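Local coordinates for uncharacterized protein (PDB 4QXZ) that is of unknown function but has a beta-barrel core resembling type VI secretion system proteins, joined to a pair of helices, at residues A[27-32]-A[60-65]; A[67-72]-A[103-108]; A[129-134]-A[151-156]. All coordinates share one frame; numbering follows the deposited sequence.

Contacts 1 and 2 belong to the beta-barrel core, whereas contact 3 lies in the appended two-helix pair. The first two have centres about 12 Å apart and are joined through the buried ring of Phe72, which reaches from the helix of contact 2 to Ile64 (Phe72 CE1 to Ile64 CD1, 3.8 Å) as well as to Ile31 and Phe29. Contact 3 has its centre about 24 Å from that of contact 1, on the other side of the chain's centre, yet the two meet where Val32 CG1 lies 3.9 Å from Ser155 CB. Contacts 2 and 3 stay apart, about 16 Å at their nearest atoms. The protein's function is unknown, and the three contacts are described as parts of its fold.

Contact 1. Residues A[27-32]-A[60-65]; sequences VRFQIV and LEIVIS
The aromatic ring of Phe29 carries the methyl CD1 of Ile62 over one face, while Leu60 approaches it obliquely through CD2. This is interior packing of a beta-barrel: strands 23-32 and 57-65 are not paired with each other, because strand 45-51 lies between them in the sheet, and they meet only through side chains that point inward. No hydrogen bond joins the segments, and their nearest CA atoms, those of Phe29 and Ile62, are 8.6 Å apart.

Phe29 bridges most of that gap. With CG anti to the backbone N (chi1 179°), its ring extends toward strand 57-65. Ile62 crosses it at about a right angle, and Ile62 CD1 sits 4.1 Å from the centroid of the Phe29 ring, 20° off the normal, a CH-pi contact displaced toward the CD2 and CE2 rim. Leu60, two residues earlier on the same inward side of its strand, serves the other half of the ring. Phe116 of strand 111-121 also meets the Phe29 ring and touches both aliphatic side chains, and Leu43 packs on Phe29 and Ile62.

At the start of segment 27-32, Val27 and Arg28 both face Val87, a classic beta bulge on the pairing with strand 82-88. The shortest approach between the two segments is from Phe29 CE1 to the methyl CD2 of Leu60, 3.6 Å.

Contact 2. Residues A[67-72]-A[103-108]; sequences EHYETF and KSIKNF
Tyr69 and Phe72, in the first turn of helix 69-77, face Asn107 and Ile105 near the end of strand 96-107. The chains run in opposite senses here, Tyr69 lying nearest Asn107 (CA to CA 7.5 Å) and Phe72 nearest Ile105 (CA to CA 8.0 Å). A spacing of three residues on the helix is thus matched by one of two on the strand, and the contact is a helix turn laid against one face of a beta strand. His68 occupies the N-cap position, and its carbonyl accepts a weak hydrogen bond from Phe72 N, 3.3 Å from His68 O.

Tyr69 makes the broadest contact. Its chi1 of 178° sends the ring out from the helix to the strand. The Asn107 amide lies over one face of that ring, the two planes only 25° apart, and Asn107 CB adds an approach of 3.9 Å to Tyr69 CE1. The methyl CG2 of Ile105 comes obliquely to the same ring carbon, Tyr69 CE1, also at 3.9 Å. The other branch of Ile105 reaches the helix backbone: its CD1 is 3.5 Å from Phe72 O and 4.2 Å from Phe72 CB. Phe72 therefore meets the strand with its backbone and CB, while its ring turns away into the protein. No hydrogen bond crosses between the segments, and the Asn107 end is the more exposed one.

Helix 69-77 is the next element after strand 57-65 and packs beside strands 96-107 and 111-121, which pair with each other. The buried Phe72 ring meets Tyr41 of strand 38-41 edge-to-face and touches Ile114; Ile105 touches Met112. Ile114 and Met112 both belong to strand 111-121.

Contact 3. Residues A[129-134]-A[151-156]; sequences ESLLEQ and RMMQSK
Leu131 of helix 127-137 fits between two consecutive methionines, Met152 and Met153, of helix 142-155, and its forked end makes the tight part of this contact. The two helices form the two-helix pair that accompanies the barrel domain, and at this point they are held together by apolar side chains, with no hydrogen bond across.

A chi1 of 168° swings the Leu131 fork away from its own backbone N and across to the second helix. Leu131 CD1 rests 3.8 Å from Met152 SD and equally close to Met152 CB. Leu131 CD2 lies 3.7 Å from Met153 SD, meets Met153 CG as well, and also stays near Met152 CB. The methionines differ in shape. Met152 is extended beyond CG and runs past the Leu131 fork, crossing it obliquely, into buried surroundings where it also touches Leu135. Met153 is bent at chi2 (-62°) and chi3 (-76°), which brings its sulfur back to Leu131 CD2 from the partly exposed side of the interface.

Packing thins out away from this trio. Met153 is only partly buried, and the exposed Glu129 makes no contact with segment 151-156. Toward the other end of its segment, Gln134 starts toward the second helix without touching it; its OE1 is hydrogen-bonded to Lys160 N in the chain beyond that helix.

Helix 142-155 ends at Ser155; Lys156 follows with positive phi, its N still hydrogen-bonded to Met152 O. Around the pair, Phe149 adds to the cover of Leu131, and Tyr127 and Ala128 touch Met153. The second helix also faces the barrel: Ser155 O accepts a hydrogen bond from Arg85 NH2 of strand 82-88, and Arg151 NH2 hydrogen-bonds to His35 O in the turn after strand 23-32.

Contact 1. Residues A[27-32]-A[60-65]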
loop_
_atom_site.group_PDB
_atom_site.type_symbol
_atom_site.label_atom_id
_atom_site.label_comp_id
_atom_site.label_asym_id
_atom_site.label_seq_id
_atom_site.Cartn_x
_atom_site.Cartn_y
_atom_site.Cartn_z
ATOM N N VAL A 27 1.930 -1.704 -8.367
ATOM C CA VAL A 27 3.006 -2.496 -8.969
ATOM C C VAL A 27 3.143 -2.408 -10.502
ATOM O O VAL A 27 4.124 -2.905 -11.058
ATOM C CB VAL A 27 2.917 -3.966 -8.532
ATOM C CG1 VAL A 27 3.295 -4.075 -7.066
ATOM C CG2 VAL A 27 1.519 -4.513 -8.774
ATOM N N ARG A 28 2.177 -1.787 -11.183
ATOM C CA ARG A 28 2.333 -1.463 -12.607
ATOM C C ARG A 28 1.619 -0.190 -12.981
ATOM O O ARG A 28 0.536 0.125 -12.463
ATOM C CB ARG A 28 1.831 -2.585 -13.511
ATOM C CG ARG A 28 2.578 -3.891 -13.333
ATOM C CD ARG A 28 1.973 -4.974 -14.189
ATOM N NE ARG A 28 2.184 -4.735 -15.606
ATOM C CZ ARG A 28 1.783 -5.567 -16.557
ATOM N NH1 ARG A 28 1.136 -6.687 -16.244
ATOM N NH2 ARG A 28 2.024 -5.275 -17.820
ATOM N N PHE A 29 2.221 0.529 -13.917
ATOM C CA PHE A 29 1.692 1.814 -14.322
ATOM C C PHE A 29 1.728 1.917 -15.821
ATOM O O PHE A 29 2.760 1.651 -16.424
ATOM C CB PHE A 29 2.516 2.931 -13.715
ATOM C CG PHE A 29 2.044 4.294 -14.114
ATOM C CD1 PHE A 29 0.801 4.756 -13.696
ATOM C CD2 PHE A 29 2.828 5.114 -14.907
ATOM C CE1 PHE A 29 0.345 6.009 -14.076
ATOM C CE2 PHE A 29 2.393 6.371 -15.274
ATOM C CZ PHE A 29 1.150 6.825 -14.860
ATOM N N GLN A 30 0.609 2.302 -16.424
ATOM C CA GLN A 30 0.551 2.470 -17.869
ATOM C C GLN A 30 -0.244 3.707 -18.239
ATOM O O GLN A 30 -1.156 4.115 -17.495
ATOM C CB GLN A 30 -0.125 1.270 -18.512
ATOM C CG GLN A 30 0.464 -0.084 -18.160
ATOM C CD GLN A 30 -0.350 -1.230 -18.733
ATOM O OE1 GLN A 30 -1.573 -1.139 -18.840
ATOM N NE2 GLN A 30 0.327 -2.318 -19.113
ATOM N N ILE A 31 0.080 4.278 -19.401
ATOM C CA ILE A 31 -0.674 5.400 -19.978
ATOM C C ILE A 31 -1.119 4.988 -21.364
ATOM O O ILE A 31 -0.324 4.421 -22.156
ATOM C CB ILE A 31 0.161 6.681 -20.077
ATOM C CG1 ILE A 31 0.750 7.021 -18.695
ATOM C CG2 ILE A 31 -0.690 7.844 -20.606
ATOM C CD1 ILE A 31 1.210 8.454 -18.535
ATOM N N VAL A 32 -2.384 5.226 -21.633
ATOM C CA VAL A 32 -3.020 4.825 -22.857
ATOM C C VAL A 32 -3.492 6.008 -23.656
ATOM O O VAL A 32 -4.106 6.889 -23.130
ATOM C CB VAL A 32 -4.227 3.967 -22.548
ATOM C CG1 VAL A 32 -4.724 3.275 -23.782
ATOM C CG2 VAL A 32 -3.857 2.938 -21.537
ATOM N N LEU A 60 -1.981 9.013 -6.475
ATOM C CA LEU A 60 -0.998 8.016 -6.903
ATOM C C LEU A 60 0.360 8.666 -6.818
ATOM O O LEU A 60 0.556 9.754 -7.363
ATOM C CB LEU A 60 -1.265 7.543 -8.337
ATOM C CG LEU A 60 -0.176 6.690 -9.045
ATOM C CD1 LEU A 60 -0.066 5.325 -8.398
ATOM C CD2 LEU A 60 -0.416 6.540 -10.548
ATOM N N GLU A 61 1.279 8.014 -6.110
ATOM C CA GLU A 61 2.680 8.448 -6.064
ATOM C C GLU A 61 3.552 7.323 -6.585
ATOM O O GLU A 61 3.467 6.194 -6.090
ATOM C CB GLU A 61 3.105 8.827 -4.647
ATOM C CG GLU A 61 4.442 9.580 -4.603
ATOM C CD GLU A 61 4.814 10.135 -3.220
ATOM O OE1 GLU A 61 3.924 10.640 -2.510
ATOM O OE2 GLU A 61 6.014 10.081 -2.848
ATOM N N ILE A 62 4.366 7.625 -7.595
ATOM C CA ILE A 62 5.277 6.639 -8.161
ATOM C C ILE A 62 6.674 7.202 -8.262
ATOM O O ILE A 62 6.860 8.418 -8.330
ATOM C CB ILE A 62 4.852 6.183 -9.579
ATOM C CG1 ILE A 62 4.736 7.379 -10.534
ATOM C CG2 ILE A 62 3.539 5.435 -9.526
ATOM C CD1 ILE A 62 4.418 6.998 -11.955
ATOM N N VAL A 63 7.648 6.304 -8.297
ATOM C CA VAL A 63 9.028 6.679 -8.570
ATOM C C VAL A 63 9.484 5.973 -9.836
ATOM O O VAL A 63 9.373 4.759 -9.942
ATOM C CB VAL A 63 9.955 6.304 -7.403
ATOM C CG1 VAL A 63 11.402 6.706 -7.708
ATOM C CG2 VAL A 63 9.462 6.973 -6.117
ATOM N N ILE A 64 9.971 6.746 -10.801
ATOM C CA ILE A 64 10.452 6.194 -12.058
ATOM C C ILE A 64 11.741 6.885 -12.475
ATOM O O ILE A 64 12.170 7.845 -11.848
ATOM C CB ILE A 64 9.408 6.335 -13.182
ATOM C CG1 ILE A 64 8.985 7.797 -13.365
ATOM C CG2 ILE A 64 8.202 5.449 -12.895
ATOM C CD1 ILE A 64 8.163 8.047 -14.624
ATOM N N SER A 65 12.345 6.377 -13.539
ATOM C CA SER A 65 13.555 6.951 -14.104
ATOM C C SER A 65 13.356 8.391 -14.577
ATOM O O SER A 65 12.329 8.707 -15.143
ATOM C CB SER A 65 14.015 6.089 -15.282
ATOM O OG SER A 65 14.920 6.802 -16.090
#

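Contact 2. Residues A[67-72]-A[103-108]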
loop_
_atom_site.group_PDB
_atom_site.type_symbol
_atom_site.label_atom_id
_atom_site.label_comp_id
_atom_site.label_asym_id
_atom_site.label_seq_id
_atom_site.Cartn_x
_atom_site.Cartn_y
_atom_site.Cartn_z
ATOM N N GLU A 67 14.620 9.666 -17.059
ATOM C CA GLU A 67 14.497 9.603 -18.503
ATOM C C GLU A 67 13.215 10.278 -19.012
ATOM O O GLU A 67 13.219 10.915 -20.060
ATOM C CB GLU A 67 14.543 8.135 -18.929
ATOM C CG GLU A 67 14.461 7.891 -20.427
ATOM C CD GLU A 67 14.947 6.511 -20.809
ATOM O OE1 GLU A 67 14.328 5.906 -21.707
ATOM O OE2 GLU A 67 15.946 6.037 -20.213
ATOM N N HIS A 68 12.140 10.167 -18.234
ATOM C CA HIS A 68 10.810 10.607 -18.653
ATOM C C HIS A 68 10.423 11.974 -18.040
ATOM O O HIS A 68 9.246 12.351 -17.978
ATOM C CB HIS A 68 9.787 9.496 -18.306
ATOM C CG HIS A 68 10.256 8.106 -18.638
ATOM N ND1 HIS A 68 10.802 7.260 -17.695
ATOM C CD2 HIS A 68 10.273 7.418 -19.807
ATOM C CE1 HIS A 68 11.122 6.108 -18.263
ATOM N NE2 HIS A 68 10.812 6.177 -19.545
ATOM N N TYR A 69 11.424 12.729 -17.600
ATOM C CA TYR A 69 11.157 13.999 -16.960
ATOM C C TYR A 69 10.437 14.983 -17.880
ATOM O O TYR A 69 9.544 15.689 -17.426
ATOM C CB TYR A 69 12.443 14.622 -16.432
ATOM C CG TYR A 69 12.182 15.961 -15.810
ATOM C CD1 TYR A 69 11.700 16.052 -14.512
ATOM C CD2 TYR A 69 12.355 17.141 -16.533
ATOM C CE1 TYR A 69 11.434 17.281 -13.929
ATOM C CE2 TYR A 69 12.088 18.377 -15.962
ATOM C CZ TYR A 69 11.627 18.441 -14.657
ATOM O OH TYR A 69 11.342 19.650 -14.061
ATOM N N GLU A 70 10.792 15.029 -19.163
ATOM C CA GLU A 70 10.197 16.034 -20.073
ATOM C C GLU A 70 8.742 15.710 -20.380
ATOM O O GLU A 70 7.878 16.596 -20.356
ATOM C CB GLU A 70 10.958 16.168 -21.404
ATOM C CG GLU A 70 12.478 16.119 -21.314
ATOM C CD GLU A 70 13.065 17.118 -20.337
ATOM O OE1 GLU A 70 12.552 18.261 -20.282
ATOM O OE2 GLU A 70 14.046 16.754 -19.639
ATOM N N THR A 71 8.474 14.442 -20.680
ATOM C CA THR A 71 7.110 14.008 -20.972
ATOM C C THR A 71 6.193 14.494 -19.838
ATOM O O THR A 71 5.221 15.214 -20.082
ATOM C CB THR A 71 7.020 12.464 -21.189
ATOM O OG1 THR A 71 7.833 12.085 -22.304
ATOM C CG2 THR A 71 5.601 12.019 -21.500
ATOM N N PHE A 72 6.546 14.160 -18.598
ATOM C CA PHE A 72 5.672 14.449 -17.463
ATOM C C PHE A 72 5.631 15.917 -17.072
ATOM O O PHE A 72 4.613 16.394 -16.545
ATOM C CB PHE A 72 6.024 13.560 -16.268
ATOM C CG PHE A 72 5.587 12.135 -16.452
ATOM C CD1 PHE A 72 6.437 11.201 -16.990
ATOM C CD2 PHE A 72 4.297 11.758 -16.142
ATOM C CE1 PHE A 72 6.033 9.899 -17.186
ATOM C CE2 PHE A 72 3.878 10.461 -16.335
ATOM C CZ PHE A 72 4.749 9.526 -16.862
ATOM N N LYS A 103 0.119 16.354 -10.621
ATOM C CA LYS A 103 -0.030 17.358 -9.570
ATOM C C LYS A 103 1.318 17.941 -9.137
ATOM O O LYS A 103 1.422 19.139 -8.900
ATOM C CB LYS A 103 -0.693 16.713 -8.377
ATOM C CG LYS A 103 -1.159 17.672 -7.317
ATOM C CD LYS A 103 -1.638 16.888 -6.106
ATOM C CE LYS A 103 -2.952 17.439 -5.573
ATOM N NZ LYS A 103 -2.798 18.821 -5.041
ATOM N N SER A 104 2.337 17.089 -9.015
ATOM C CA SER A 104 3.680 17.536 -8.641
ATOM C C SER A 104 4.755 16.569 -9.130
ATOM O O SER A 104 4.504 15.374 -9.289
ATOM C CB SER A 104 3.788 17.747 -7.120
ATOM O OG SER A 104 3.854 16.531 -6.401
ATOM N N ILE A 105 5.946 17.106 -9.391
ATOM C CA ILE A 105 7.099 16.316 -9.834
ATOM C C ILE A 105 8.304 16.696 -8.988
ATOM O O ILE A 105 8.539 17.873 -8.710
ATOM C CB ILE A 105 7.454 16.581 -11.308
ATOM C CG1 ILE A 105 6.222 16.411 -12.197
ATOM C CG2 ILE A 105 8.560 15.651 -11.781
ATOM C CD1 ILE A 105 6.443 16.821 -13.643
ATOM N N LYS A 106 9.060 15.690 -8.585
ATOM C CA LYS A 106 10.334 15.885 -7.940
ATOM C C LYS A 106 11.415 15.148 -8.725
ATOM O O LYS A 106 11.363 13.927 -8.834
ATOM C CB LYS A 106 10.273 15.313 -6.545
ATOM C CG LYS A 106 9.567 16.193 -5.545
ATOM C CD LYS A 106 10.135 15.907 -4.165
ATOM C CE LYS A 106 9.862 17.035 -3.189
ATOM N NZ LYS A 106 8.470 16.970 -2.683
ATOM N N ASN A 107 12.394 15.861 -9.247
ATOM C CA ASN A 107 13.478 15.225 -9.965
ATOM C C ASN A 107 14.666 14.919 -9.083
ATOM O O ASN A 107 15.070 15.726 -8.297
ATOM C CB ASN A 107 13.927 16.083 -11.115
ATOM C CG ASN A 107 14.863 15.364 -12.035
ATOM O OD1 ASN A 107 15.295 14.282 -11.739
ATOM N ND2 ASN A 107 15.198 15.981 -13.141
ATOM N N PHE A 108 15.223 13.735 -9.215
ATOM C CA PHE A 108 16.339 13.339 -8.405
ATOM C C PHE A 108 17.523 13.031 -9.298
ATOM O O PHE A 108 17.540 13.443 -10.425
ATOM C CB PHE A 108 15.951 12.165 -7.567
ATOM C CG PHE A 108 14.806 12.442 -6.681
ATOM C CD1 PHE A 108 14.892 13.430 -5.759
ATOM C CD2 PHE A 108 13.646 11.732 -6.777
ATOM C CE1 PHE A 108 13.844 13.706 -4.921
ATOM C CE2 PHE A 108 12.590 12.001 -5.951
ATOM C CZ PHE A 108 12.688 12.997 -5.024
#

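Contact 3. Residues A[129-134]-A[151-156]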
loop_
_atom_site.group_PDB
_atom_site.type_symbol
_atom_site.label_atom_id
_atom_site.label_comp_id
_atom_site.label_asym_id
_atom_site.label_seq_id
_atom_site.Cartn_x
_atom_site.Cartn_y
_atom_site.Cartn_z
ATOM N N GLU A 129 -19.206 -2.657 -28.603
ATOM C CA GLU A 129 -20.123 -2.178 -29.640
ATOM C C GLU A 129 -19.834 -0.713 -29.996
ATOM O O GLU A 129 -19.804 -0.334 -31.170
ATOM C CB GLU A 129 -21.583 -2.331 -29.167
ATOM C CG GLU A 129 -22.069 -3.770 -28.943
ATOM C CD GLU A 129 -21.770 -4.353 -27.555
ATOM O OE1 GLU A 129 -20.752 -3.976 -26.910
ATOM O OE2 GLU A 129 -22.553 -5.221 -27.101
ATOM N N SER A 130 -19.640 0.100 -28.967
ATOM C CA SER A 130 -19.272 1.491 -29.138
ATOM C C SER A 130 -17.904 1.648 -29.770
ATOM O O SER A 130 -17.702 2.527 -30.606
ATOM C CB SER A 130 -19.255 2.175 -27.789
ATOM O OG SER A 130 -20.549 2.134 -27.247
ATOM N N LEU A 131 -16.962 0.811 -29.349
ATOM C CA LEU A 131 -15.631 0.816 -29.925
ATOM C C LEU A 131 -15.659 0.483 -31.413
ATOM O O LEU A 131 -14.988 1.137 -32.210
ATOM C CB LEU A 131 -14.755 -0.194 -29.201
ATOM C CG LEU A 131 -13.425 -0.504 -29.868
ATOM C CD1 LEU A 131 -12.549 0.724 -29.983
ATOM C CD2 LEU A 131 -12.739 -1.571 -29.048
ATOM N N LEU A 132 -16.427 -0.534 -31.784
ATOM C CA LEU A 132 -16.601 -0.849 -33.196
ATOM C C LEU A 132 -17.277 0.302 -33.954
ATOM O O LEU A 132 -16.895 0.631 -35.067
ATOM C CB LEU A 132 -17.417 -2.131 -33.375
ATOM C CG LEU A 132 -17.594 -2.611 -34.824
ATOM C CD1 LEU A 132 -16.247 -2.792 -35.502
ATOM C CD2 LEU A 132 -18.432 -3.900 -34.916
ATOM N N GLU A 133 -18.292 0.894 -33.356
ATOM C CA GLU A 133 -18.997 1.990 -34.002
ATOM C C GLU A 133 -18.066 3.163 -34.284
ATOM O O GLU A 133 -18.101 3.737 -35.369
ATOM C CB GLU A 133 -20.180 2.457 -33.152
ATOM C CG GLU A 133 -21.026 3.501 -33.840
ATOM C CD GLU A 133 -22.065 4.077 -32.924
ATOM O OE1 GLU A 133 -23.216 3.614 -32.985
ATOM O OE2 GLU A 133 -21.729 4.987 -32.139
ATOM N N GLN A 134 -17.219 3.504 -33.315
ATOM C CA GLN A 134 -16.208 4.527 -33.526
ATOM C C GLN A 134 -15.229 4.214 -34.676
ATOM O O GLN A 134 -14.984 5.071 -35.524
ATOM C CB GLN A 134 -15.418 4.746 -32.253
ATOM C CG GLN A 134 -14.438 5.893 -32.378
ATOM C CD GLN A 134 -13.673 6.108 -31.110
ATOM O OE1 GLN A 134 -14.246 6.414 -30.087
ATOM N NE2 GLN A 134 -12.375 5.924 -31.170
ATOM N N ARG A 151 -6.397 -4.473 -30.249
ATOM C CA ARG A 151 -5.560 -3.704 -29.378
ATOM C C ARG A 151 -6.350 -2.838 -28.448
ATOM O O ARG A 151 -6.108 -2.797 -27.285
ATOM C CB ARG A 151 -4.601 -2.865 -30.197
ATOM C CG ARG A 151 -3.599 -2.091 -29.393
ATOM C CD ARG A 151 -2.718 -1.183 -30.215
ATOM N NE ARG A 151 -3.467 -0.123 -30.878
ATOM C CZ ARG A 151 -3.836 -0.062 -32.152
ATOM N NH1 ARG A 151 -3.583 -1.016 -33.014
ATOM N NH2 ARG A 151 -4.498 0.999 -32.565
ATOM N N MET A 152 -7.335 -2.170 -28.989
ATOM C CA MET A 152 -8.184 -1.353 -28.208
ATOM C C MET A 152 -9.022 -2.173 -27.251
ATOM O O MET A 152 -9.344 -1.702 -26.201
ATOM C CB MET A 152 -9.001 -0.436 -29.072
ATOM C CG MET A 152 -8.143 0.496 -29.899
ATOM S SD MET A 152 -8.959 1.622 -30.970
ATOM C CE MET A 152 -7.708 1.712 -32.057
ATOM N N MET A 153 -9.420 -3.379 -27.608
ATOM C CA MET A 153 -10.168 -4.134 -26.635
ATOM C C MET A 153 -9.395 -4.441 -25.373
ATOM O O MET A 153 -9.974 -4.562 -24.340
ATOM C CB MET A 153 -10.818 -5.386 -27.197
ATOM C CG MET A 153 -12.176 -5.165 -27.869
ATOM S SD MET A 153 -13.568 -4.549 -27.031
ATOM C CE MET A 153 -13.990 -5.960 -26.186
ATOM N N GLN A 154 -8.114 -4.696 -25.466
ATOM C CA GLN A 154 -7.317 -4.812 -24.277
ATOM C C GLN A 154 -6.984 -3.558 -23.479
ATOM O O GLN A 154 -7.104 -3.550 -22.289
ATOM C CB GLN A 154 -6.045 -5.517 -24.628
ATOM C CG GLN A 154 -6.243 -6.954 -24.981
ATOM C CD GLN A 154 -6.975 -7.704 -23.912
ATOM O OE1 GLN A 154 -6.623 -7.674 -22.759
ATOM N NE2 GLN A 154 -7.994 -8.371 -24.298
ATOM N N SER A 155 -6.535 -2.524 -24.156
ATOM C CA SER A 155 -6.125 -1.272 -23.545
ATOM C C SER A 155 -7.229 -0.382 -23.049
ATOM O O SER A 155 -7.055 0.383 -22.166
ATOM C CB SER A 155 -5.207 -0.488 -24.459
ATOM O OG SER A 155 -5.841 -0.139 -25.665
ATOM N N LYS A 156 -8.356 -0.519 -23.697
ATOM C CA LYS A 156 -9.586 0.232 -23.428
ATOM C C LYS A 156 -9.541 1.729 -23.421
ATOM O O LYS A 156 -9.977 2.307 -22.475
ATOM C CB LYS A 156 -10.124 -0.247 -22.114
ATOM C CG LYS A 156 -10.425 -1.726 -22.132
ATOM C CD LYS A 156 -10.510 -2.333 -20.746
ATOM C CE LYS A 156 -10.345 -3.849 -20.747
ATOM N NZ LYS A 156 -9.960 -4.378 -19.408
#